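Local atomic coordinates of glycoside Hydrolase (Bacteroides plebeius, PDB entry 5T3B), a protein that belongs to a subfamily of glycoside hydrolase family 50 enriched in human gut Bacteroidetes and probably cleaves glycosidic bonds in agarose-type polysaccharides. Residues His162-Asp173 and Ser185-Phe193; Pro341-Lys349 and Glu369-Ala380. All coordinates share one frame; numbering follows the deposited sequence.

In the fold
Contact 1 and contact 2 lie on opposite sides of the centre of the chain, with their centres about 27 Å apart and their nearest atoms about 14 Å apart. They follow one another in sequence, contact 1 being complete before contact 2 begins. Contact 1 pairs strands 163-165 and 188-190; contact 2 packs helix 345-354 against helix 370-379, with strand 358-361 between them in the chain. Parallel pairings link the two regions: 163-165 lies beside 120-126, then come 432-437, 385-394 and 358-361. This succession is consistent with the (beta/alpha)8 barrel of family 50 relatives, contact 1 belonging to the strand wall and contact 2 to the surrounding helices.

Contact 1 (His162-Asp173 and Ser185-Phe193); sequences HSVCAFGKEEGD and SPLTQAPSF
Ser163-Cys165 and Thr188-Ala190 are neighbouring parallel strands of a beta-alpha-beta crossover whose helix, 169-182, runs between them in the chain. The backbones interlock through alternating bonds: Val164 N donates to Thr188 O at 2.8 Å, Ala190 N to Val164 O at 2.9 Å, and Ala166 N to Ala190 O. At the start of the pair Thr188 N reaches His162 O over a longer 3.2 Å. Side chains divide between the two sheet faces. On one, Ser163 OG and Thr188 OG1 meet at 2.7 Å, an arrangement reached because Thr188 OG1 sits between its own backbone N and carbonyl carbon (chi1 51°); Ser163 OG is also bound by the hydroxyl of Tyr121. Further along this face Cys165 SG lies against Ala190 CB. On the other, Val164 CG1 touches Leu187 CD2 at 3.8 Å, the two side chains crossing at about a right angle. Past the strands Ser192 OG takes the N-H of Phe167 in a nearly straight bond (2.9 Å, 166°), pinning the turn that leads to the helix. A water joins this end to the helix, accepting from Ser192 N and donating to Asp173 OD2 at 2.8 Å. Strand 120-126 borders 163-165 through backbone bonds of Ser163 and Cys165 to Ile126, while Phe156 of helix 145-158 packs on Val164 and Val176 of helix 169-182 on Gln189.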
loop_
_atom_site.group_PDB
_atom_site.type_symbol
_atom_site.label_atom_id
_atom_site.label_comp_id
_atom_site.label_asym_id
_atom_site.label_seq_id
_atom_site.Cartn_x
_atom_site.Cartn_y
_atom_site.Cartn_z
ATOM N N HIS A 162 10.752 7.284 4.363
ATOM C CA HIS A 162 12.006 6.837 3.715
ATOM C C HIS A 162 11.874 6.228 2.366
ATOM O O HIS A 162 12.864 5.937 1.720
ATOM C CB HIS A 162 12.776 5.915 4.653
ATOM C CG HIS A 162 13.146 6.561 5.965
ATOM N ND1 HIS A 162 14.287 7.316 6.114
ATOM C CD2 HIS A 162 12.488 6.657 7.150
ATOM C CE1 HIS A 162 14.325 7.779 7.346
ATOM N NE2 HIS A 162 13.229 7.438 7.984
ATOM N N SER A 163 10.624 6.002 1.937
ATOM C CA SER A 163 10.365 5.366 0.673
ATOM C C SER A 163 9.323 6.119 -0.150
ATOM O O SER A 163 8.469 6.827 0.464
ATOM C CB SER A 163 9.870 3.950 0.857
ATOM O OG SER A 163 10.758 3.142 1.605
ATOM N N VAL A 164 9.405 5.927 -1.461
ATOM C CA VAL A 164 8.361 6.411 -2.338
ATOM C C VAL A 164 7.809 5.197 -3.057
ATOM O O VAL A 164 8.576 4.378 -3.598
ATOM C CB VAL A 164 8.858 7.517 -3.282
ATOM C CG1 VAL A 164 9.125 8.756 -2.464
ATOM C CG2 VAL A 164 10.047 7.111 -4.100
ATOM N N CYS A 165 6.498 5.046 -3.090
ATOM C CA CYS A 165 5.853 3.815 -3.518
ATOM C C CYS A 165 4.713 4.121 -4.431
ATOM O O CYS A 165 3.696 4.652 -3.975
ATOM C CB CYS A 165 5.385 2.994 -2.315
ATOM S SG CYS A 165 6.628 2.609 -1.046
ATOM N N ALA A 166 4.871 3.706 -5.686
ATOM C CA ALA A 166 3.893 3.715 -6.746
ATOM C C ALA A 166 3.663 5.026 -7.420
ATOM O O ALA A 166 3.781 6.104 -6.807
ATOM C CB ALA A 166 2.563 3.087 -6.317
ATOM N N PHE A 167 3.275 4.945 -8.661
ATOM C CA PHE A 167 2.760 6.089 -9.397
ATOM C C PHE A 167 3.738 7.211 -9.671
ATOM O O PHE A 167 3.340 8.323 -9.929
ATOM C CB PHE A 167 1.468 6.621 -8.812
ATOM C CG PHE A 167 0.484 5.577 -8.332
ATOM C CD1 PHE A 167 0.134 4.518 -9.142
ATOM C CD2 PHE A 167 -0.069 5.659 -7.093
ATOM C CE1 PHE A 167 -0.776 3.562 -8.697
ATOM C CE2 PHE A 167 -0.954 4.728 -6.636
ATOM C CZ PHE A 167 -1.326 3.704 -7.431
ATOM N N GLY A 168 5.010 6.922 -9.650
ATOM C CA GLY A 168 6.013 7.874 -10.048
ATOM C C GLY A 168 6.022 8.215 -11.511
ATOM O O GLY A 168 6.545 9.266 -11.896
ATOM N N LYS A 169 5.501 7.305 -12.331
ATOM C CA LYS A 169 5.607 7.364 -13.797
ATOM C C LYS A 169 7.067 7.304 -14.230
ATOM O O LYS A 169 7.982 7.219 -13.409
ATOM C CB LYS A 169 4.911 8.589 -14.436
ATOM C CG LYS A 169 3.573 8.956 -13.884
ATOM C CD LYS A 169 2.583 7.820 -14.053
ATOM C CE LYS A 169 2.348 7.415 -15.498
ATOM N NZ LYS A 169 1.138 6.531 -15.560
ATOM N N GLU A 170 7.297 7.423 -15.526
ATOM C CA GLU A 170 8.649 7.284 -16.031
ATOM C C GLU A 170 9.587 8.332 -15.436
ATOM O O GLU A 170 10.703 8.000 -14.971
ATOM C CB GLU A 170 8.688 7.357 -17.593
ATOM C CG GLU A 170 10.062 7.353 -18.295
ATOM C CD GLU A 170 10.017 7.740 -19.801
ATOM O OE1 GLU A 170 11.045 7.552 -20.473
ATOM O OE2 GLU A 170 8.989 8.228 -20.355
ATOM N N GLU A 171 9.134 9.596 -15.435
ATOM C CA GLU A 171 10.023 10.649 -15.030
ATOM C C GLU A 171 10.357 10.585 -13.520
ATOM O O GLU A 171 11.503 10.719 -13.142
ATOM C CB GLU A 171 9.388 11.994 -15.390
ATOM C CG GLU A 171 10.177 13.197 -14.992
ATOM C CD GLU A 171 9.506 14.537 -15.418
ATOM O OE1 GLU A 171 8.482 15.039 -14.793
ATOM O OE2 GLU A 171 10.033 15.120 -16.370
ATOM N N GLY A 172 9.360 10.300 -12.686
ATOM C CA GLY A 172 9.568 10.218 -11.258
ATOM C C GLY A 172 10.427 9.012 -10.942
ATOM O O GLY A 172 11.347 9.085 -10.107
ATOM N N ASP A 173 10.111 7.854 -11.531
ATOM C CA ASP A 173 10.899 6.651 -11.258
ATOM C C ASP A 173 12.359 6.873 -11.670
ATOM O O ASP A 173 13.253 6.480 -10.889
ATOM C CB ASP A 173 10.350 5.484 -12.019
ATOM C CG ASP A 173 9.053 4.889 -11.429
ATOM O OD1 ASP A 173 8.668 5.233 -10.318
ATOM O OD2 ASP A 173 8.443 4.047 -12.131
ATOM N N SER A 185 22.556 8.787 0.742
ATOM C CA SER A 185 21.345 8.567 1.467
ATOM C C SER A 185 20.149 8.365 0.468
ATOM O O SER A 185 19.618 9.300 -0.129
ATOM C CB SER A 185 21.043 9.719 2.382
ATOM O OG SER A 185 22.151 9.929 3.227
ATOM N N PRO A 186 19.703 7.105 0.346
ATOM C CA PRO A 186 18.719 6.817 -0.685
ATOM C C PRO A 186 17.313 7.229 -0.272
ATOM O O PRO A 186 16.969 7.339 0.896
ATOM C CB PRO A 186 18.736 5.278 -0.814
ATOM C CG PRO A 186 19.155 4.843 0.526
ATOM C CD PRO A 186 20.116 5.891 1.044
ATOM N N LEU A 187 16.488 7.394 -1.291
ATOM C CA LEU A 187 15.053 7.460 -1.137
ATOM C C LEU A 187 14.548 6.166 -1.813
ATOM O O LEU A 187 14.521 6.074 -3.040
ATOM C CB LEU A 187 14.536 8.707 -1.848
ATOM C CG LEU A 187 13.045 8.943 -1.746
ATOM C CD1 LEU A 187 12.571 8.906 -0.337
ATOM C CD2 LEU A 187 12.671 10.244 -2.420
ATOM N N THR A 188 14.283 5.153 -0.987
ATOM C CA THR A 188 14.048 3.852 -1.581
ATOM C C THR A 188 12.726 3.868 -2.370
ATOM O O THR A 188 11.789 4.557 -1.995
ATOM C CB THR A 188 14.106 2.739 -0.554
ATOM O OG1 THR A 188 13.283 2.999 0.556
ATOM C CG2 THR A 188 15.500 2.583 -0.041
ATOM N N GLN A 189 12.705 3.104 -3.454
ATOM C CA GLN A 189 11.551 3.185 -4.369
ATOM C C GLN A 189 10.888 1.851 -4.572
ATOM O O GLN A 189 11.546 0.798 -4.596
ATOM C CB GLN A 189 11.885 3.890 -5.670
ATOM C CG GLN A 189 12.843 3.182 -6.502
ATOM C CD GLN A 189 13.237 3.869 -7.852
ATOM O OE1 GLN A 189 12.515 4.769 -8.452
ATOM N NE2 GLN A 189 14.299 3.467 -8.336
ATOM N N ALA A 190 9.586 1.910 -4.786
ATOM C CA ALA A 190 8.804 0.731 -5.119
ATOM C C ALA A 190 7.916 1.063 -6.330
ATOM O O ALA A 190 6.835 1.671 -6.155
ATOM C CB ALA A 190 7.955 0.271 -3.983
ATOM N N PRO A 191 8.387 0.816 -7.552
ATOM C CA PRO A 191 7.622 1.165 -8.741
ATOM C C PRO A 191 6.400 0.343 -8.901
ATOM O O PRO A 191 6.317 -0.806 -8.439
ATOM C CB PRO A 191 8.571 0.913 -9.908
ATOM C CG PRO A 191 9.443 -0.181 -9.352
ATOM C CD PRO A 191 9.672 0.194 -7.904
ATOM N N SER A 192 5.406 0.920 -9.562
ATOM C CA SER A 192 4.165 0.237 -9.945
ATOM C C SER A 192 4.121 0.007 -11.433
ATOM O O SER A 192 4.679 0.813 -12.227
ATOM C CB SER A 192 2.964 1.017 -9.422
ATOM O OG SER A 192 2.982 2.355 -9.956
ATOM N N PHE A 193 3.591 -1.142 -11.809
ATOM C CA PHE A 193 3.419 -1.603 -13.173
ATOM C C PHE A 193 1.941 -1.910 -13.404
ATOM O O PHE A 193 1.104 -1.877 -12.512
ATOM C CB PHE A 193 4.269 -2.853 -13.409
ATOM C CG PHE A 193 5.759 -2.587 -13.344
ATOM C CD1 PHE A 193 6.443 -2.548 -12.142
ATOM C CD2 PHE A 193 6.486 -2.370 -14.475
ATOM C CE1 PHE A 193 7.794 -2.313 -12.086
ATOM C CE2 PHE A 193 7.833 -2.163 -14.423
ATOM C CZ PHE A 193 8.483 -2.092 -13.231
HETATM O O HOH W 1 15.687 5.506 2.501
HETATM O O HOH W 2 15.908 7.794 3.969
HETATM O O HOH W 3 7.971 4.821 -6.361
HETATM O O HOH W 4 6.007 3.395 -10.891
HETATM O O HOH W 5 7.215 1.389 -13.979
#

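Contact 2 (Pro341-Lys349 and Glu369-Ala380); sequences PKYNSYIIK and EKGYMDGWKNQA. With EDO (1,2-ethanediol), chain L; EDO (1,2-ethanediol), chain H.
Tyr343 turns the edge of its ring onto one face of Tyr372 in an edge-to-face pair, with CD1 over the centre of that face, centroids 4.6 Å apart and planes at 56°. The pair lies where helices 345-354 and 370-379 pack, their short segments 9.0 Å apart at 49°, consistent with the helical layer around the (beta/alpha)8 barrel of family 50 relatives. Lys342 CG lies over a face of the Tyr343 ring, and Glu369 OE1 stands at its edge, in plane. The indole of Trp376 is sandwiched: Ile348 CD1 makes a CH-pi contact 4.2 Å from the centroid of the five-membered ring, Tyr372 O lies over the opposite face, and Gln379 OE1 is at the edge; Ile360 of strand 358-361 also touches Trp376. Tyr343 carries its CG anti to the carbonyl carbon (chi1 -66°), and from there its OH donates to the syn lone pair of Glu369 OE1 at 2.6 Å, with the carboxylate nearly perpendicular to the ring; Tyr362 OH also binds this oxygen. With an alanine at Tyr343, Tyr372 would probably lose the edge that rests on its face and Glu369 a hydroxyl partner. Trp376 NE1 gives a weak bond to Lys342 O (2.9 Å), and Gln379 OE1, packed against Ser345 CB, accepts from a water at 2.7 Å. Where the helices converge, another water donates to both Lys349 O (2.8 Å) and Gln379 O (2.9 Å).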
loop_
_atom_site.group_PDB
_atom_site.type_symbol
_atom_site.label_atom_id
_atom_site.label_comp_id
_atom_site.label_asym_id
_atom_site.label_seq_id
_atom_site.Cartn_x
_atom_site.Cartn_y
_atom_site.Cartn_z
ATOM N N PRO A 341 -12.200 -7.244 -2.832
ATOM C CA PRO A 341 -11.173 -8.308 -2.930
ATOM C C PRO A 341 -10.298 -8.462 -1.709
ATOM O O PRO A 341 -9.917 -9.579 -1.370
ATOM C CB PRO A 341 -10.379 -7.891 -4.146
ATOM C CG PRO A 341 -11.409 -7.269 -5.043
ATOM C CD PRO A 341 -12.284 -6.499 -4.095
ATOM N N LYS A 342 -9.959 -7.363 -1.025
ATOM C CA LYS A 342 -9.115 -7.469 0.154
ATOM C C LYS A 342 -9.726 -8.286 1.307
ATOM O O LYS A 342 -9.031 -8.713 2.199
ATOM C CB LYS A 342 -8.654 -6.114 0.648
ATOM C CG LYS A 342 -9.751 -5.293 1.277
ATOM C CD LYS A 342 -9.284 -3.947 1.850
ATOM C CE LYS A 342 -10.384 -3.137 2.520
ATOM N NZ LYS A 342 -11.358 -2.647 1.542
ATOM N N TYR A 343 -11.055 -8.456 1.270
ATOM C CA TYR A 343 -11.728 -9.217 2.277
ATOM C C TYR A 343 -11.959 -10.654 1.884
ATOM O O TYR A 343 -12.462 -11.454 2.660
ATOM C CB TYR A 343 -13.101 -8.565 2.630
ATOM C CG TYR A 343 -13.001 -7.202 3.301
ATOM C CD1 TYR A 343 -12.418 -7.059 4.547
ATOM C CD2 TYR A 343 -13.558 -6.083 2.719
ATOM C CE1 TYR A 343 -12.358 -5.812 5.174
ATOM C CE2 TYR A 343 -13.548 -4.850 3.342
ATOM C CZ TYR A 343 -12.944 -4.702 4.563
ATOM O OH TYR A 343 -12.933 -3.454 5.185
ATOM N N ASN A 344 -11.595 -11.013 0.664
ATOM C CA ASN A 344 -11.828 -12.386 0.177
ATOM C C ASN A 344 -10.709 -13.279 0.608
ATOM O O ASN A 344 -9.602 -13.168 0.090
ATOM C CB ASN A 344 -11.967 -12.326 -1.351
ATOM C CG ASN A 344 -12.208 -13.665 -2.003
ATOM O OD1 ASN A 344 -12.031 -14.697 -1.397
ATOM N ND2 ASN A 344 -12.575 -13.654 -3.265
ATOM N N SER A 345 -10.987 -14.205 1.532
ATOM C CA SER A 345 -9.980 -15.061 2.079
ATOM C C SER A 345 -9.279 -15.884 1.019
ATOM O O SER A 345 -8.139 -16.241 1.204
ATOM C CB SER A 345 -10.543 -15.982 3.150
ATOM O OG SER A 345 -11.570 -16.798 2.647
ATOM N N TYR A 346 -9.994 -16.244 -0.071
ATOM C CA TYR A 346 -9.343 -17.025 -1.103
ATOM C C TYR A 346 -8.264 -16.248 -1.843
ATOM O O TYR A 346 -7.260 -16.801 -2.289
ATOM C CB TYR A 346 -10.329 -17.590 -2.123
ATOM C CG TYR A 346 -11.305 -18.585 -1.543
ATOM C CD1 TYR A 346 -10.963 -19.930 -1.467
ATOM C CD2 TYR A 346 -12.555 -18.212 -1.132
ATOM C CE1 TYR A 346 -11.864 -20.853 -0.977
ATOM C CE2 TYR A 346 -13.477 -19.129 -0.667
ATOM C CZ TYR A 346 -13.115 -20.442 -0.566
ATOM O OH TYR A 346 -14.011 -21.335 -0.085
ATOM N N ILE A 347 -8.500 -14.946 -2.023
ATOM C CA ILE A 347 -7.512 -14.084 -2.689
ATOM C C ILE A 347 -6.319 -13.859 -1.745
ATOM O O ILE A 347 -5.171 -13.918 -2.161
ATOM C CB ILE A 347 -8.140 -12.771 -3.113
ATOM C CG1 ILE A 347 -9.144 -13.004 -4.232
ATOM C CG2 ILE A 347 -7.091 -11.754 -3.559
ATOM C CD1 ILE A 347 -9.886 -11.799 -4.664
ATOM N N ILE A 348 -6.615 -13.600 -0.482
ATOM C CA ILE A 348 -5.544 -13.430 0.507
ATOM C C ILE A 348 -4.695 -14.706 0.598
ATOM O O ILE A 348 -3.475 -14.613 0.720
ATOM C CB ILE A 348 -6.057 -12.983 1.864
ATOM C CG1 ILE A 348 -6.806 -11.644 1.758
ATOM C CG2 ILE A 348 -4.945 -12.826 2.890
ATOM C CD1 ILE A 348 -5.982 -10.419 1.386
ATOM N N LYS A 349 -5.331 -15.897 0.560
ATOM C CA LYS A 349 -4.584 -17.136 0.550
ATOM C C LYS A 349 -3.645 -17.213 -0.624
ATOM O O LYS A 349 -2.442 -17.555 -0.485
ATOM C CB LYS A 349 -5.515 -18.316 0.577
ATOM C CG LYS A 349 -4.742 -19.627 0.618
ATOM C CD LYS A 349 -5.727 -20.773 0.872
ATOM C CE LYS A 349 -4.958 -22.089 0.979
ATOM N NZ LYS A 349 -5.191 -22.886 -0.239
ATOM N N GLU A 369 -9.280 -2.802 10.846
ATOM C CA GLU A 369 -10.158 -3.796 11.454
ATOM C C GLU A 369 -9.306 -4.965 11.939
ATOM O O GLU A 369 -8.875 -5.774 11.140
ATOM C CB GLU A 369 -11.156 -4.242 10.400
ATOM C CG GLU A 369 -12.079 -3.132 9.927
ATOM C CD GLU A 369 -12.667 -3.408 8.579
ATOM O OE1 GLU A 369 -11.905 -3.361 7.567
ATOM O OE2 GLU A 369 -13.866 -3.711 8.539
ATOM N N LYS A 370 -9.066 -5.019 13.243
ATOM C CA LYS A 370 -8.121 -5.999 13.745
ATOM C C LYS A 370 -8.583 -7.436 13.501
ATOM O O LYS A 370 -7.750 -8.294 13.250
ATOM C CB LYS A 370 -7.852 -5.706 15.246
ATOM C CG LYS A 370 -6.821 -6.580 15.905
ATOM C CD LYS A 370 -5.472 -6.458 15.236
ATOM C CE LYS A 370 -4.318 -6.898 16.143
ATOM N NZ LYS A 370 -4.469 -8.275 16.644
ATOM N N GLY A 371 -9.872 -7.702 13.537
ATOM C CA GLY A 371 -10.334 -9.041 13.208
ATOM C C GLY A 371 -9.994 -9.453 11.786
ATOM O O GLY A 371 -9.555 -10.568 11.543
ATOM N N TYR A 372 -10.190 -8.547 10.840
ATOM C CA TYR A 372 -9.801 -8.836 9.457
ATOM C C TYR A 372 -8.265 -8.943 9.317
ATOM O O TYR A 372 -7.779 -9.810 8.594
ATOM C CB TYR A 372 -10.387 -7.848 8.442
ATOM C CG TYR A 372 -11.830 -8.045 8.207
ATOM C CD1 TYR A 372 -12.316 -9.191 7.605
ATOM C CD2 TYR A 372 -12.747 -7.071 8.566
ATOM C CE1 TYR A 372 -13.676 -9.344 7.367
ATOM C CE2 TYR A 372 -14.123 -7.285 8.374
ATOM C CZ TYR A 372 -14.546 -8.432 7.777
ATOM O OH TYR A 372 -15.912 -8.653 7.523
ATOM N N MET A 373 -7.512 -8.094 10.025
ATOM C CA MET A 373 -6.071 -8.169 9.897
ATOM C C MET A 373 -5.533 -9.462 10.505
ATOM O O MET A 373 -4.573 -10.063 9.970
ATOM C CB MET A 373 -5.413 -6.944 10.538
ATOM C CG MET A 373 -5.750 -5.655 9.825
ATOM S SD MET A 373 -4.864 -4.190 10.370
ATOM C CE MET A 373 -5.399 -3.963 12.058
ATOM N N ASP A 374 -6.141 -9.923 11.591
ATOM C CA ASP A 374 -5.799 -11.243 12.127
ATOM C C ASP A 374 -6.180 -12.368 11.167
ATOM O O ASP A 374 -5.446 -13.330 10.984
ATOM C CB ASP A 374 -6.534 -11.490 13.436
ATOM C CG ASP A 374 -6.018 -10.662 14.629
ATOM O OD1 ASP A 374 -4.979 -9.973 14.500
ATOM O OD2 ASP A 374 -6.672 -10.701 15.701
ATOM N N GLY A 375 -7.328 -12.245 10.517
ATOM C CA GLY A 375 -7.671 -13.157 9.462
ATOM C C GLY A 375 -6.650 -13.193 8.352
ATOM O O GLY A 375 -6.283 -14.275 7.860
ATOM N N TRP A 376 -6.195 -12.014 7.935
ATOM C CA TRP A 376 -5.164 -11.953 6.907
ATOM C C TRP A 376 -3.907 -12.726 7.317
ATOM O O TRP A 376 -3.240 -13.325 6.478
ATOM C CB TRP A 376 -4.819 -10.509 6.517
ATOM C CG TRP A 376 -5.928 -9.799 5.862
ATOM C CD1 TRP A 376 -7.008 -10.323 5.247
ATOM C CD2 TRP A 376 -6.124 -8.364 5.805
ATOM N NE1 TRP A 376 -7.851 -9.332 4.788
ATOM C CE2 TRP A 376 -7.311 -8.122 5.109
ATOM C CE3 TRP A 376 -5.373 -7.269 6.235
ATOM C CZ2 TRP A 376 -7.774 -6.849 4.879
ATOM C CZ3 TRP A 376 -5.834 -6.000 5.997
ATOM C CH2 TRP A 376 -7.050 -5.788 5.353
ATOM N N LYS A 377 -3.534 -12.614 8.590
ATOM C CA LYS A 377 -2.381 -13.329 9.057
ATOM C C LYS A 377 -2.516 -14.828 8.834
ATOM O O LYS A 377 -1.596 -15.491 8.343
ATOM C CB LYS A 377 -2.132 -13.019 10.517
ATOM C CG LYS A 377 -0.833 -13.593 11.052
ATOM C CD LYS A 377 -0.752 -13.510 12.564
ATOM C CE LYS A 377 -0.703 -12.070 13.068
ATOM N NZ LYS A 377 -0.597 -12.039 14.574
ATOM N N ASN A 378 -3.672 -15.365 9.207
ATOM C CA ASN A 378 -3.904 -16.805 9.071
ATOM C C ASN A 378 -4.048 -17.197 7.623
ATOM O O ASN A 378 -3.462 -18.157 7.133
ATOM C CB ASN A 378 -5.153 -17.190 9.833
ATOM C CG ASN A 378 -5.049 -16.876 11.291
ATOM O OD1 ASN A 378 -3.988 -16.937 11.852
ATOM N ND2 ASN A 378 -6.149 -16.547 11.902
ATOM N N GLN A 379 -4.853 -16.450 6.900
ATOM C CA GLN A 379 -5.126 -16.753 5.512
ATOM C C GLN A 379 -3.880 -16.793 4.635
ATOM O O GLN A 379 -3.709 -17.627 3.745
ATOM C CB GLN A 379 -6.167 -15.829 4.929
ATOM C CG GLN A 379 -7.525 -15.965 5.594
ATOM C CD GLN A 379 -8.363 -14.710 5.488
ATOM O OE1 GLN A 379 -8.136 -13.849 4.630
ATOM N NE2 GLN A 379 -9.337 -14.614 6.329
ATOM N N ALA A 380 -3.008 -15.803 4.888
ATOM C CA ALA A 380 -1.804 -15.629 4.110
ATOM C C ALA A 380 -0.669 -16.554 4.565
ATOM O O ALA A 380 0.444 -16.432 4.053
ATOM C CB ALA A 380 -1.324 -14.214 4.229
HETATM C C1 EDO L . -14.432 -16.219 1.239
HETATM O O1 EDO L . -14.474 -16.982 2.441
HETATM C C2 EDO L . -14.850 -14.854 1.684
HETATM O O2 EDO L . -13.814 -14.225 2.408
HETATM C C1 EDO H . -10.731 -1.279 15.617
HETATM O O1 EDO H . -12.082 -1.411 15.984
HETATM C C2 EDO H . -9.901 -2.475 16.034
HETATM O O2 EDO H . -10.477 -3.651 15.369
HETATM O O HOH W 6 -9.852 -11.752 4.294
HETATM O O HOH W 7 -1.551 -18.430 1.971
#